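Local coordinates for protein exoribonuclease II, mitochondrial (Candida glabrata, PDB 6F3H) that degrades RNA in the 3' to 5' direction as the exoribonuclease component of the mitochondrial RNA degradosome, with magnesium bound in its active site, at residues A[176-181]-A[212-217]; A[283-288]-A[341-346]; A[537-540]-A[545-548]; A[676-681]-A[702-707]; A[781-784]-A[788-791]. The protein carries 1 engineered substitution. All coordinates share one frame; numbering follows the deposited sequence.

Contact 1: residues A[176-181]-A[212-217]; sequences IIKNLN and PTTLLA
T214 meets I177 and K178 with its two different branches, and the contact divides accordingly. Its methyl makes the packed, buried part. CG2 of T214 lies 3.7 Å from CG2 of I177. The same methyl comes within 4.0 Å of the backbone N of K178, so it sits against the surface of the last helical turn. I177 turns its short branch to this contact. Its CG2 stands opposite the backbone N (chi1 -63°), and the longer CG1-CD1 arm leads away from T214.

The other side is loose and faces solvent. The aliphatic part of the K178 side chain passes the threonine hydroxyl at about a right angle, with CD of K178 3.9 Å from OG1 of T214. The lysine chain bends at chi2 and chi3, and NZ comes round toward the start of the facing helix. No hydrogen bond joins the two segments directly. Instead, OD2 of D211 takes a salt bridge from K178 NZ and is also hydrogen-bonded to T214 OG1. One carboxylate oxygen therefore links the lysine to the threonine.

The polar link lies beside the apolar patch, where helix 170-178 ends and helix 212-226 begins. D211 OD1 is also hydrogen-bonded to the backbone N of T213. This is consistent with D211 as the N-cap of helix 212-226, a polar helix start packed against the last turn of helix 170-178.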
# COMPACT_ATOMS: atom_id res chain seq x y z
N ILE A 176 -12.57 -9.16 19.73
CA ILE A 176 -12.12 -9.98 20.84
C ILE A 176 -12.24 -9.22 22.14
O ILE A 176 -12.64 -9.77 23.17
CB ILE A 176 -10.68 -10.43 20.59
CG1 ILE A 176 -10.63 -11.24 19.31
CG2 ILE A 176 -10.12 -11.16 21.79
CD1 ILE A 176 -9.31 -11.80 19.04
N ILE A 177 -11.86 -7.95 22.13
CA ILE A 177 -11.93 -7.17 23.35
C ILE A 177 -13.36 -7.11 23.86
O ILE A 177 -13.63 -7.35 25.03
CB ILE A 177 -11.37 -5.76 23.09
CG1 ILE A 177 -9.90 -5.83 22.71
CG2 ILE A 177 -11.53 -4.94 24.32
CD1 ILE A 177 -9.07 -6.61 23.65
N LYS A 178 -14.30 -6.87 22.96
CA LYS A 178 -15.68 -6.77 23.39
C LYS A 178 -16.19 -8.10 23.93
O LYS A 178 -16.79 -8.14 25.01
CB LYS A 178 -16.53 -6.31 22.21
CG LYS A 178 -18.00 -6.44 22.44
CD LYS A 178 -18.46 -5.31 23.30
CE LYS A 178 -19.88 -4.93 22.97
NZ LYS A 178 -20.15 -3.55 23.47
N ASN A 179 -15.91 -9.20 23.23
CA ASN A 179 -16.54 -10.49 23.46
C ASN A 179 -15.83 -11.33 24.48
O ASN A 179 -16.02 -12.55 24.51
CB ASN A 179 -16.65 -11.26 22.14
CG ASN A 179 -17.63 -10.64 21.19
OD1 ASN A 179 -18.58 -9.99 21.62
ND2 ASN A 179 -17.39 -10.80 19.88
N LEU A 180 -15.02 -10.73 25.34
CA LEU A 180 -14.17 -11.49 26.23
C LEU A 180 -14.48 -11.18 27.68
O LEU A 180 -14.56 -10.00 28.05
CB LEU A 180 -12.70 -11.21 25.94
CG LEU A 180 -11.79 -12.14 26.72
CD1 LEU A 180 -11.91 -13.58 26.24
CD2 LEU A 180 -10.38 -11.69 26.54
N ASN A 181 -14.65 -12.23 28.48
CA ASN A 181 -14.82 -12.13 29.93
C ASN A 181 -13.52 -12.52 30.62
O ASN A 181 -13.09 -13.68 30.54
CB ASN A 181 -15.96 -13.03 30.42
CG ASN A 181 -15.89 -13.28 31.94
OD1 ASN A 181 -15.46 -14.35 32.38
ND2 ASN A 181 -16.29 -12.30 32.73
N PRO A 212 -18.36 1.20 18.74
CA PRO A 212 -17.41 2.31 18.65
C PRO A 212 -16.62 2.58 19.92
O PRO A 212 -15.41 2.83 19.83
CB PRO A 212 -18.29 3.49 18.25
CG PRO A 212 -19.68 3.05 18.55
CD PRO A 212 -19.72 1.60 18.40
N THR A 213 -17.25 2.51 21.10
CA THR A 213 -16.51 2.86 22.31
C THR A 213 -15.40 1.85 22.56
O THR A 213 -14.25 2.23 22.82
CB THR A 213 -17.43 2.99 23.53
OG1 THR A 213 -18.12 1.76 23.77
CG2 THR A 213 -18.42 4.14 23.35
N THR A 214 -15.71 0.55 22.50
CA THR A 214 -14.66 -0.46 22.56
C THR A 214 -13.59 -0.21 21.50
O THR A 214 -12.39 -0.36 21.77
CB THR A 214 -15.25 -1.86 22.41
OG1 THR A 214 -16.30 -2.02 23.37
CG2 THR A 214 -14.21 -2.92 22.67
N LEU A 215 -13.99 0.20 20.31
CA LEU A 215 -13.01 0.50 19.28
C LEU A 215 -12.05 1.56 19.77
O LEU A 215 -10.83 1.37 19.77
CB LEU A 215 -13.72 0.98 18.02
CG LEU A 215 -12.79 1.76 17.10
CD1 LEU A 215 -11.83 0.83 16.42
CD2 LEU A 215 -13.60 2.52 16.10
N LEU A 216 -12.61 2.68 20.21
CA LEU A 216 -11.79 3.79 20.67
C LEU A 216 -10.89 3.37 21.81
O LEU A 216 -9.67 3.58 21.76
CB LEU A 216 -12.72 4.92 21.07
CG LEU A 216 -12.06 6.26 21.26
CD1 LEU A 216 -10.96 6.41 20.25
CD2 LEU A 216 -13.14 7.26 21.00
N ALA A 217 -11.45 2.72 22.82
CA ALA A 217 -10.65 2.28 23.96
C ALA A 217 -9.54 1.33 23.54
O ALA A 217 -8.43 1.40 24.06
CB ALA A 217 -11.55 1.60 25.00

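Contact 2: residues A[283-288]-A[341-346]; sequences KDYHSI and LVEISP
Y285, I344 and E343 carry this contact, and the tyrosine ring touches both of the others. The backbone O of E343 lies over one face of the Y285 ring, 3.8 Å above its plane and over its centre. K283 O lies over the opposite face, displaced toward the rim, so a carbonyl oxygen lies over each face.

The E343 side chain crosses the tyrosine at a slant and ends by its hydroxyl. It is extended beyond CG, and its OE2 ends 3.1 Å from Y285 OH. The carboxylate and ring planes are nearly perpendicular, 81° apart. E343 OE1 is hydrogen-bonded to Y327 OH, so a second tyrosine helps to position the group. K283 NZ is also nearby, 4.6 Å from OE2 of E343, too far for a salt bridge.

The contact joins two helix ends in a mainly helical part of the chain. K283 closes helix 251-281 with a Schellman motif. D284 is the N-cap of helix 285-291, and its OD1 accepts from the backbone N of S287. Facing this start is the C-terminal end of helix 334-343, which I344 leaves.

I344 fills the apolar side. With chi1 at 58°, CG1 sits between the backbone N and the carbonyl carbon, and CG2 is placed beside the N. This methyl reaches CD1 of Y285 at 3.9 Å, obliquely to the ring. It also meets CD1 of I288 at 4.0 Å. F276, L279 and V280 of helix 251-281 pack on I288, and L299 touches I344.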
# COMPACT_ATOMS: atom_id res chain seq x y z
N LYS A 283 37.51 6.39 18.77
CA LYS A 283 37.44 5.70 17.50
C LYS A 283 37.85 4.24 17.59
O LYS A 283 38.29 3.65 16.60
CB LYS A 283 38.27 6.43 16.43
CG LYS A 283 38.03 7.92 16.33
CD LYS A 283 37.46 8.20 14.96
CE LYS A 283 37.61 9.64 14.50
NZ LYS A 283 36.31 10.21 13.96
N ASP A 284 37.69 3.61 18.75
CA ASP A 284 37.98 2.17 18.81
C ASP A 284 36.69 1.41 18.56
O ASP A 284 35.95 1.05 19.47
CB ASP A 284 38.60 1.78 20.15
CG ASP A 284 38.58 0.25 20.38
OD1 ASP A 284 38.47 -0.51 19.40
OD2 ASP A 284 38.75 -0.17 21.55
N TYR A 285 36.45 1.15 17.29
CA TYR A 285 35.22 0.49 16.91
C TYR A 285 35.28 -0.99 17.18
O TYR A 285 34.24 -1.64 17.22
CB TYR A 285 34.97 0.80 15.44
CG TYR A 285 34.96 2.30 15.20
CD1 TYR A 285 34.19 3.14 16.00
CD2 TYR A 285 35.75 2.88 14.22
CE1 TYR A 285 34.19 4.50 15.81
CE2 TYR A 285 35.75 4.24 14.02
CZ TYR A 285 34.98 5.05 14.82
OH TYR A 285 34.97 6.41 14.63
N HIS A 286 36.47 -1.51 17.44
CA HIS A 286 36.62 -2.94 17.65
C HIS A 286 35.91 -3.42 18.92
O HIS A 286 35.15 -4.39 18.89
CB HIS A 286 38.11 -3.25 17.67
CG HIS A 286 38.42 -4.63 18.12
ND1 HIS A 286 38.72 -4.92 19.43
CD2 HIS A 286 38.46 -5.80 17.43
CE1 HIS A 286 38.93 -6.22 19.53
NE2 HIS A 286 38.78 -6.78 18.34
N SER A 287 36.14 -2.74 20.05
CA SER A 287 35.55 -3.22 21.29
C SER A 287 34.04 -3.13 21.25
O SER A 287 33.34 -4.04 21.72
CB SER A 287 36.07 -2.40 22.46
OG SER A 287 37.46 -2.15 22.33
N ILE A 288 33.53 -2.06 20.65
CA ILE A 288 32.09 -1.89 20.48
C ILE A 288 31.48 -3.17 19.98
O ILE A 288 30.45 -3.64 20.47
CB ILE A 288 31.85 -0.72 19.51
CG1 ILE A 288 32.32 0.59 20.17
CG2 ILE A 288 30.45 -0.74 19.01
CD1 ILE A 288 32.30 1.79 19.26
N LEU A 341 25.54 4.31 13.39
CA LEU A 341 25.55 2.87 13.21
C LEU A 341 26.45 2.49 12.05
O LEU A 341 27.23 1.53 12.14
CB LEU A 341 24.14 2.40 12.98
CG LEU A 341 23.98 0.90 12.89
CD1 LEU A 341 24.83 0.19 13.90
CD2 LEU A 341 22.56 0.63 13.10
N VAL A 342 26.39 3.25 10.97
CA VAL A 342 27.31 3.03 9.87
C VAL A 342 28.74 3.17 10.36
O VAL A 342 29.62 2.39 10.02
CB VAL A 342 27.03 4.04 8.73
CG1 VAL A 342 28.28 4.30 7.91
CG2 VAL A 342 25.89 3.57 7.85
N GLU A 343 28.97 4.15 11.22
CA GLU A 343 30.32 4.45 11.63
C GLU A 343 30.91 3.35 12.49
O GLU A 343 32.13 3.20 12.56
CB GLU A 343 30.32 5.78 12.35
CG GLU A 343 31.66 6.26 12.68
CD GLU A 343 31.60 7.64 13.25
OE1 GLU A 343 30.81 8.45 12.72
OE2 GLU A 343 32.34 7.92 14.22
N ILE A 344 30.08 2.59 13.18
CA ILE A 344 30.55 1.59 14.12
C ILE A 344 30.29 0.17 13.63
O ILE A 344 30.30 -0.76 14.44
CB ILE A 344 29.91 1.82 15.49
CG1 ILE A 344 28.39 1.76 15.30
CG2 ILE A 344 30.34 3.16 16.04
CD1 ILE A 344 27.64 1.48 16.55
N SER A 345 30.12 -0.02 12.33
CA SER A 345 29.84 -1.31 11.71
C SER A 345 30.78 -1.50 10.53
O SER A 345 31.31 -0.53 9.98
CB SER A 345 28.38 -1.40 11.24
OG SER A 345 27.45 -1.07 12.26
N PRO A 346 31.04 -2.75 10.13
CA PRO A 346 32.13 -2.98 9.18
C PRO A 346 31.77 -2.41 7.83
O PRO A 346 30.60 -2.38 7.44
CB PRO A 346 32.25 -4.51 9.13
CG PRO A 346 31.45 -5.02 10.26
CD PRO A 346 30.37 -4.02 10.50

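Contact 3: residues A[537-540]-A[545-548]; sequences DDNS and QKKQ
K546 reaches across from its helix to the side chain of N539. From the helix, CB points toward the loop 537-540. CG follows opposite the backbone N (chi1 163°), and the chain stays extended from there to the end. CB and CG serve mainly to carry the chain outward. CD is the first atom to come near the loop, 4.1 Å from OD1 of N539. CE stays at about the same range, 4.3 Å from OD1 of N539. The tip, NZ, gives OD1 of N539 a weak hydrogen bond of 3.4 Å. NZ is 4.5 Å from D538 O.

N539 meets the lysine with the oxygen side of its amide, and the two side chains approach at a slant. Both residues lie at the protein surface and little area is buried. A single weak bond would hold the tip only lightly.

The loop has a firmer bond of its own. D538 OD1 accepts from the backbone N of S540 at 3.0 Å, with a fairly straight N-H...O angle of 159°. The S540 hydroxyl adds a weak bond to the same oxygen. Backbone hydrogen bonding also ties D538 back to S532 in helix 527-534.

The loop is the short link between helices 527-534 and 543-567 of the RNB domain. The lysine spans from the second helix to this link, and the bond from S540 N to D538 OD1 makes an Asx turn there.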
# COMPACT_ATOMS: atom_id res chain seq x y z
N ASP A 537 11.26 1.94 -36.82
CA ASP A 537 12.70 1.79 -36.60
C ASP A 537 13.11 0.34 -36.64
O ASP A 537 14.27 0.02 -36.95
CB ASP A 537 13.11 2.39 -35.25
CG ASP A 537 12.76 3.83 -35.14
OD1 ASP A 537 12.73 4.53 -36.19
OD2 ASP A 537 12.52 4.27 -34.00
N ASP A 538 12.20 -0.55 -36.27
CA ASP A 538 12.50 -1.95 -36.02
C ASP A 538 11.64 -2.78 -36.94
O ASP A 538 10.42 -2.59 -37.00
CB ASP A 538 12.23 -2.28 -34.56
CG ASP A 538 12.72 -3.64 -34.16
OD1 ASP A 538 12.48 -4.61 -34.91
OD2 ASP A 538 13.37 -3.73 -33.09
N ASN A 539 12.28 -3.74 -37.64
CA ASN A 539 11.59 -4.61 -38.58
C ASN A 539 11.98 -6.08 -38.43
O ASN A 539 11.71 -6.87 -39.34
CB ASN A 539 11.84 -4.20 -40.03
CG ASN A 539 10.86 -3.16 -40.53
OD1 ASN A 539 9.68 -3.46 -40.78
ND2 ASN A 539 11.34 -1.93 -40.71
N SER A 540 12.59 -6.47 -37.31
CA SER A 540 13.00 -7.85 -37.09
C SER A 540 11.83 -8.84 -37.04
O SER A 540 12.09 -10.05 -36.99
CB SER A 540 13.81 -7.97 -35.80
OG SER A 540 12.95 -7.91 -34.67
N GLN A 545 2.88 -10.42 -37.76
CA GLN A 545 2.92 -10.03 -36.36
C GLN A 545 2.92 -8.52 -36.22
O GLN A 545 2.08 -7.95 -35.51
CB GLN A 545 4.14 -10.67 -35.69
CG GLN A 545 3.95 -12.19 -35.38
CD GLN A 545 5.21 -12.91 -34.87
OE1 GLN A 545 6.25 -12.30 -34.68
NE2 GLN A 545 5.11 -14.23 -34.67
N LYS A 546 3.83 -7.84 -36.92
CA LYS A 546 3.88 -6.38 -36.86
C LYS A 546 2.50 -5.76 -37.11
O LYS A 546 2.13 -4.78 -36.45
CB LYS A 546 4.92 -5.84 -37.84
CG LYS A 546 4.78 -4.36 -38.16
CD LYS A 546 6.03 -3.79 -38.84
CE LYS A 546 5.80 -2.35 -39.32
NZ LYS A 546 7.03 -1.63 -39.80
N LYS A 547 1.71 -6.33 -38.01
CA LYS A 547 0.40 -5.71 -38.23
C LYS A 547 -0.58 -6.02 -37.10
O LYS A 547 -1.46 -5.21 -36.83
CB LYS A 547 -0.17 -6.08 -39.61
CG LYS A 547 -1.67 -5.73 -39.83
CD LYS A 547 -2.08 -4.23 -39.77
CE LYS A 547 -1.20 -3.28 -40.61
NZ LYS A 547 -1.66 -1.86 -40.42
N GLN A 548 -0.41 -7.12 -36.36
CA GLN A 548 -1.33 -7.32 -35.25
C GLN A 548 -1.13 -6.25 -34.19
O GLN A 548 -2.10 -5.77 -33.58
CB GLN A 548 -1.13 -8.71 -34.65
CG GLN A 548 -1.57 -9.85 -35.53
CD GLN A 548 -0.93 -11.16 -35.13
OE1 GLN A 548 0.28 -11.33 -35.28
NE2 GLN A 548 -1.72 -12.07 -34.57

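Contact 4: residues A[676-681]-A[702-707]; sequences SFYSPF and RGPDLI. With nucleotides of chain C.
The Y678 ring carries P704 on one face, and the aliphatic part of R702 meets its hydroxyl end. CG of P704 sits 3.5 Å above the ring plane, displaced toward the rim near CE1 and CZ. The geometry is that of a CH-pi contact, with CG 3.7 Å from the ring centroid. At the tyrosine tip, OH lies 3.8 Å from CD of R702. The ring and guanidinium planes are 59° apart.

The guanidinium is held at its edge by the D705 carboxylate. NE of R702 bonds to OD1 of D705 at 2.9 Å, and NH2 of R702 bonds to OD2 of D705 at 2.8 Å. This is a side-on, two-nitrogen grip and includes a salt bridge. The chain bends at chi3 (-72°), which helps turn the edge of the group toward D705, three residues on. D705 is itself positioned by T695 OG1 and the backbone N of S698.

NH1 of R702 is directed to the RNA. It gives OP2 of the adenosine nucleotide 5 of chain C a hydrogen bond of 3.3 Å. On the strand side, S676 OG bonds to OP1 of nucleotide 3 of chain C at 2.9 Å. Through Y678 and P704 the contact packs strand 677-679 on the start of helix 703-716 in the RNB domain.

R633 NH2 lies close to R702 NH1 and forms a weak hydrogen bond with Y678 OH. D705 probably balances part of the arginine charge and fixes its rotation. This leaves NH1 directed at the RNA backbone, with the R702 side chain about 11 Å from the bound magnesium ion.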
# COMPACT_ATOMS: atom_id res chain seq x y z
N SER A 676 -7.63 4.39 -3.96
CA SER A 676 -8.40 3.21 -4.30
C SER A 676 -8.22 2.16 -3.22
O SER A 676 -7.22 2.13 -2.50
CB SER A 676 -8.00 2.69 -5.69
OG SER A 676 -7.05 1.64 -5.64
N PHE A 677 -9.22 1.31 -3.08
CA PHE A 677 -9.24 0.33 -2.02
C PHE A 677 -9.90 -0.94 -2.52
O PHE A 677 -10.77 -0.89 -3.39
CB PHE A 677 -9.97 0.85 -0.76
CG PHE A 677 -11.41 1.26 -1.00
CD1 PHE A 677 -11.73 2.53 -1.48
CD2 PHE A 677 -12.45 0.37 -0.74
CE1 PHE A 677 -13.06 2.90 -1.69
CE2 PHE A 677 -13.78 0.74 -0.95
CZ PHE A 677 -14.09 1.99 -1.43
N TYR A 678 -9.50 -2.06 -1.94
CA TYR A 678 -10.10 -3.35 -2.21
C TYR A 678 -11.38 -3.53 -1.41
O TYR A 678 -11.55 -2.98 -0.32
CB TYR A 678 -9.11 -4.48 -1.92
CG TYR A 678 -7.93 -4.49 -2.89
CD1 TYR A 678 -8.11 -4.82 -4.23
CD2 TYR A 678 -6.64 -4.14 -2.48
CE1 TYR A 678 -7.05 -4.81 -5.14
CE2 TYR A 678 -5.57 -4.14 -3.39
CZ TYR A 678 -5.79 -4.48 -4.72
OH TYR A 678 -4.77 -4.50 -5.66
N SER A 679 -12.31 -4.27 -1.99
CA SER A 679 -13.65 -4.44 -1.47
C SER A 679 -14.13 -5.84 -1.76
O SER A 679 -13.87 -6.37 -2.85
CB SER A 679 -14.63 -3.46 -2.11
OG SER A 679 -15.95 -3.88 -1.92
N PRO A 680 -14.92 -6.43 -0.87
CA PRO A 680 -15.48 -7.76 -1.13
C PRO A 680 -16.76 -7.73 -1.94
O PRO A 680 -17.31 -8.80 -2.23
CB PRO A 680 -15.77 -8.29 0.27
CG PRO A 680 -15.62 -7.09 1.21
CD PRO A 680 -15.43 -5.87 0.38
N PHE A 681 -17.23 -6.56 -2.36
CA PHE A 681 -18.41 -6.50 -3.19
C PHE A 681 -18.26 -5.34 -4.16
O PHE A 681 -17.53 -4.38 -3.88
CB PHE A 681 -19.68 -6.34 -2.35
CG PHE A 681 -19.52 -5.40 -1.23
CD1 PHE A 681 -19.57 -4.04 -1.45
CD2 PHE A 681 -19.32 -5.87 0.07
CE1 PHE A 681 -19.42 -3.15 -0.40
CE2 PHE A 681 -19.17 -5.00 1.13
CZ PHE A 681 -19.22 -3.63 0.90
N ARG A 702 -0.42 -10.13 -7.11
CA ARG A 702 -1.51 -9.53 -6.36
C ARG A 702 -2.41 -10.65 -5.86
O ARG A 702 -2.97 -11.40 -6.66
CB ARG A 702 -2.33 -8.57 -7.22
CG ARG A 702 -1.60 -7.38 -7.71
CD ARG A 702 -2.62 -6.35 -8.12
NE ARG A 702 -3.28 -6.76 -9.34
CZ ARG A 702 -3.30 -6.05 -10.46
NH1 ARG A 702 -2.71 -4.87 -10.50
NH2 ARG A 702 -3.95 -6.52 -11.52
N GLY A 703 -2.58 -10.73 -4.53
CA GLY A 703 -3.48 -11.65 -3.89
C GLY A 703 -4.94 -11.53 -4.30
O GLY A 703 -5.60 -12.56 -4.46
N PRO A 704 -5.47 -10.32 -4.45
CA PRO A 704 -6.83 -10.22 -5.00
C PRO A 704 -6.98 -10.94 -6.33
O PRO A 704 -7.93 -11.72 -6.50
CB PRO A 704 -7.04 -8.72 -5.17
CG PRO A 704 -6.00 -8.07 -4.42
CD PRO A 704 -4.92 -9.01 -4.10
N ASP A 705 -6.07 -10.72 -7.27
CA ASP A 705 -6.16 -11.44 -8.54
C ASP A 705 -6.06 -12.93 -8.29
O ASP A 705 -6.87 -13.71 -8.79
CB ASP A 705 -5.09 -10.97 -9.52
CG ASP A 705 -5.09 -9.50 -9.70
OD1 ASP A 705 -5.24 -8.81 -8.68
OD2 ASP A 705 -4.94 -9.01 -10.83
N LEU A 706 -5.11 -13.33 -7.46
CA LEU A 706 -4.89 -14.75 -7.23
C LEU A 706 -6.13 -15.43 -6.68
O LEU A 706 -6.40 -16.59 -7.00
CB LEU A 706 -3.72 -14.94 -6.28
CG LEU A 706 -3.47 -16.40 -5.97
CD1 LEU A 706 -3.02 -17.13 -7.23
CD2 LEU A 706 -2.42 -16.56 -4.91
N ILE A 707 -6.89 -14.73 -5.85
CA ILE A 707 -8.11 -15.32 -5.29
C ILE A 707 -9.23 -15.37 -6.32
O ILE A 707 -9.98 -16.35 -6.40
CB ILE A 707 -8.54 -14.53 -4.05
CG1 ILE A 707 -7.78 -15.08 -2.86
CG2 ILE A 707 -10.03 -14.57 -3.88
CD1 ILE A 707 -8.28 -14.55 -1.57
P A C 3 -5.80 3.07 -8.90
OP1 A C 3 -6.74 1.98 -8.55
OP2 A C 3 -4.52 3.18 -8.20
O5' A C 3 -5.45 3.03 -10.46
C5' A C 3 -6.48 2.92 -11.43
C4' A C 3 -5.92 2.81 -12.83
O4' A C 3 -5.31 4.07 -13.22
C3' A C 3 -4.82 1.78 -13.03
O3' A C 3 -5.32 0.47 -13.21
C2' A C 3 -4.06 2.33 -14.23
O2' A C 3 -4.74 2.06 -15.44
C1' A C 3 -4.14 3.83 -13.96
N9 A C 3 -3.03 4.20 -13.10
C8 A C 3 -2.98 4.23 -11.74
N7 A C 3 -1.81 4.57 -11.29
C5 A C 3 -1.08 4.75 -12.44
C6 A C 3 0.23 5.12 -12.63
N6 A C 3 1.05 5.38 -11.62
N1 A C 3 0.64 5.21 -13.92
C2 A C 3 -0.21 4.94 -14.92
N3 A C 3 -1.49 4.58 -14.86
C4 A C 3 -1.82 4.51 -13.57
P A C 5 -1.67 -4.62 -14.91
OP1 A C 5 -2.32 -5.91 -15.23
OP2 A C 5 -1.73 -4.11 -13.51
O5' A C 5 -0.15 -4.77 -15.30
C5' A C 5 0.20 -5.15 -16.61
C4' A C 5 1.65 -4.87 -16.92
O4' A C 5 1.90 -3.45 -16.87
C3' A C 5 2.67 -5.47 -15.97
O3' A C 5 2.94 -6.82 -16.26
C2' A C 5 3.86 -4.56 -16.19
O2' A C 5 4.51 -4.89 -17.41
C1' A C 5 3.18 -3.21 -16.34
N9 A C 5 2.99 -2.61 -15.03
C8 A C 5 1.90 -2.67 -14.19
N7 A C 5 2.09 -2.05 -13.05
C5 A C 5 3.38 -1.59 -13.17
C6 A C 5 4.19 -0.84 -12.31
N6 A C 5 3.78 -0.43 -11.11
N1 A C 5 5.44 -0.55 -12.76
C2 A C 5 5.83 -0.98 -13.97
N3 A C 5 5.17 -1.68 -14.88
C4 A C 5 3.95 -1.94 -14.39

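Contact 5: residues A[781-784]-A[788-791]; sequences CLFP and YARG
C781 and G791 exchange two backbone hydrogen bonds across an antiparallel beta hairpin. C781 N gives to G791 O at 3.2 Å, and G791 N gives to C781 O at 3.1 Å. The hairpin is formed by strands 778-782 and 790-794. These belong to a five-stranded sheet whose first and last strands also pair, consistent with the C-terminal S1 domain, an OB fold, of RNase II relatives. A third bond, from F783 N to A789 O at 3.2 Å, continues the ladder into the turn. Between these bonds lies the non-hydrogen-bonded pair of L782 and R790. Here the strands are drawn close, and CA of R790 makes a CH...O contact with C781 O.

The side chains of L782 and R790 leave the sheet on the same face and lie side by side. CB of L782 is 4.0 Å from CG of R790. The R790 chain is extended from CG to NE, which carries its flat end along the leucine. R790 also packs on an adenine base of the bound RNA, so the leucine lines one side of an RNA-contacting arginine.

The other face carries the C781 thiol, which packs by G791 and V768. Toward the turn, A789 CB touches the F783 ring obliquely, 4.0 Å from CD2. H766 stacks on that ring, and L758 of helix 725-761 also touches it. At the end of L782, CD2 rests 3.9 Å above one face of the R790 guanidinium, offset toward its NH2.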
# COMPACT_ATOMS: atom_id res chain seq x y z
N CYS A 781 6.07 21.35 0.13
CA CYS A 781 6.41 21.54 -1.27
C CYS A 781 6.94 20.23 -1.85
O CYS A 781 7.18 19.25 -1.13
CB CYS A 781 7.42 22.67 -1.43
SG CYS A 781 8.92 22.38 -0.51
N LEU A 782 7.13 20.23 -3.17
CA LEU A 782 7.72 19.09 -3.85
C LEU A 782 8.63 19.56 -4.97
O LEU A 782 8.57 20.70 -5.42
CB LEU A 782 6.65 18.15 -4.41
CG LEU A 782 5.53 18.79 -5.24
CD1 LEU A 782 5.95 19.29 -6.63
CD2 LEU A 782 4.39 17.81 -5.36
N PHE A 783 9.47 18.63 -5.43
CA PHE A 783 10.28 18.92 -6.60
C PHE A 783 9.60 18.45 -7.86
O PHE A 783 9.20 17.28 -7.94
CB PHE A 783 11.64 18.27 -6.54
CG PHE A 783 12.56 18.93 -5.62
CD1 PHE A 783 12.09 19.89 -4.73
CD2 PHE A 783 13.91 18.67 -5.67
CE1 PHE A 783 12.94 20.53 -3.87
CE2 PHE A 783 14.77 19.31 -4.82
CZ PHE A 783 14.28 20.24 -3.92
N PRO A 784 9.45 19.30 -8.85
CA PRO A 784 8.96 18.81 -10.13
C PRO A 784 9.90 17.77 -10.70
O PRO A 784 9.44 16.75 -11.25
CB PRO A 784 8.92 20.08 -10.98
CG PRO A 784 8.86 21.19 -9.98
CD PRO A 784 9.74 20.74 -8.88
N TYR A 788 9.77 11.86 -5.20
CA TYR A 788 9.92 11.48 -3.80
C TYR A 788 10.80 12.43 -3.02
O TYR A 788 11.24 12.10 -1.92
CB TYR A 788 10.47 10.07 -3.70
CG TYR A 788 9.49 9.07 -4.24
CD1 TYR A 788 8.14 9.18 -3.95
CD2 TYR A 788 9.91 8.04 -5.06
CE1 TYR A 788 7.23 8.27 -4.45
CE2 TYR A 788 9.03 7.12 -5.56
CZ TYR A 788 7.68 7.23 -5.26
OH TYR A 788 6.79 6.31 -5.78
N ALA A 789 11.06 13.59 -3.57
CA ALA A 789 11.72 14.65 -2.86
C ALA A 789 10.61 15.60 -2.46
O ALA A 789 10.27 16.54 -3.18
CB ALA A 789 12.77 15.33 -3.72
N ARG A 790 9.97 15.32 -1.32
CA ARG A 790 8.99 16.20 -0.72
C ARG A 790 9.57 16.80 0.56
O ARG A 790 10.15 16.09 1.38
CB ARG A 790 7.69 15.47 -0.41
CG ARG A 790 6.74 15.40 -1.56
CD ARG A 790 5.91 14.14 -1.48
NE ARG A 790 4.97 14.01 -2.60
CZ ARG A 790 3.81 14.65 -2.70
NH1 ARG A 790 3.40 15.49 -1.75
NH2 ARG A 790 3.04 14.45 -3.77
N GLY A 791 9.44 18.12 0.71
CA GLY A 791 9.98 18.78 1.89
C GLY A 791 9.09 19.84 2.50
O GLY A 791 7.87 19.83 2.30

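The five contacts follow one another along the chain, each closing before the next opens, and none touches another. Contacts 1 and 2 join helix ends in the earlier, largely helical regions 170-226 and 251-343, with centres about 48 Å apart. Contacts 3 and 4 both lie in the RNB domain, yet their centres are about 36 Å apart. Contact 3 is at the surface, and contact 4 is near the middle of the chain. Contact 5 follows in the C-terminal five-stranded sheet, about 31 Å from contact 4 between centres. Helix 725-761 packs on both. Contact 4 binds RNA phosphates, and R790 of contact 5 packs on an adenine base. The other three lie farther from the RNA.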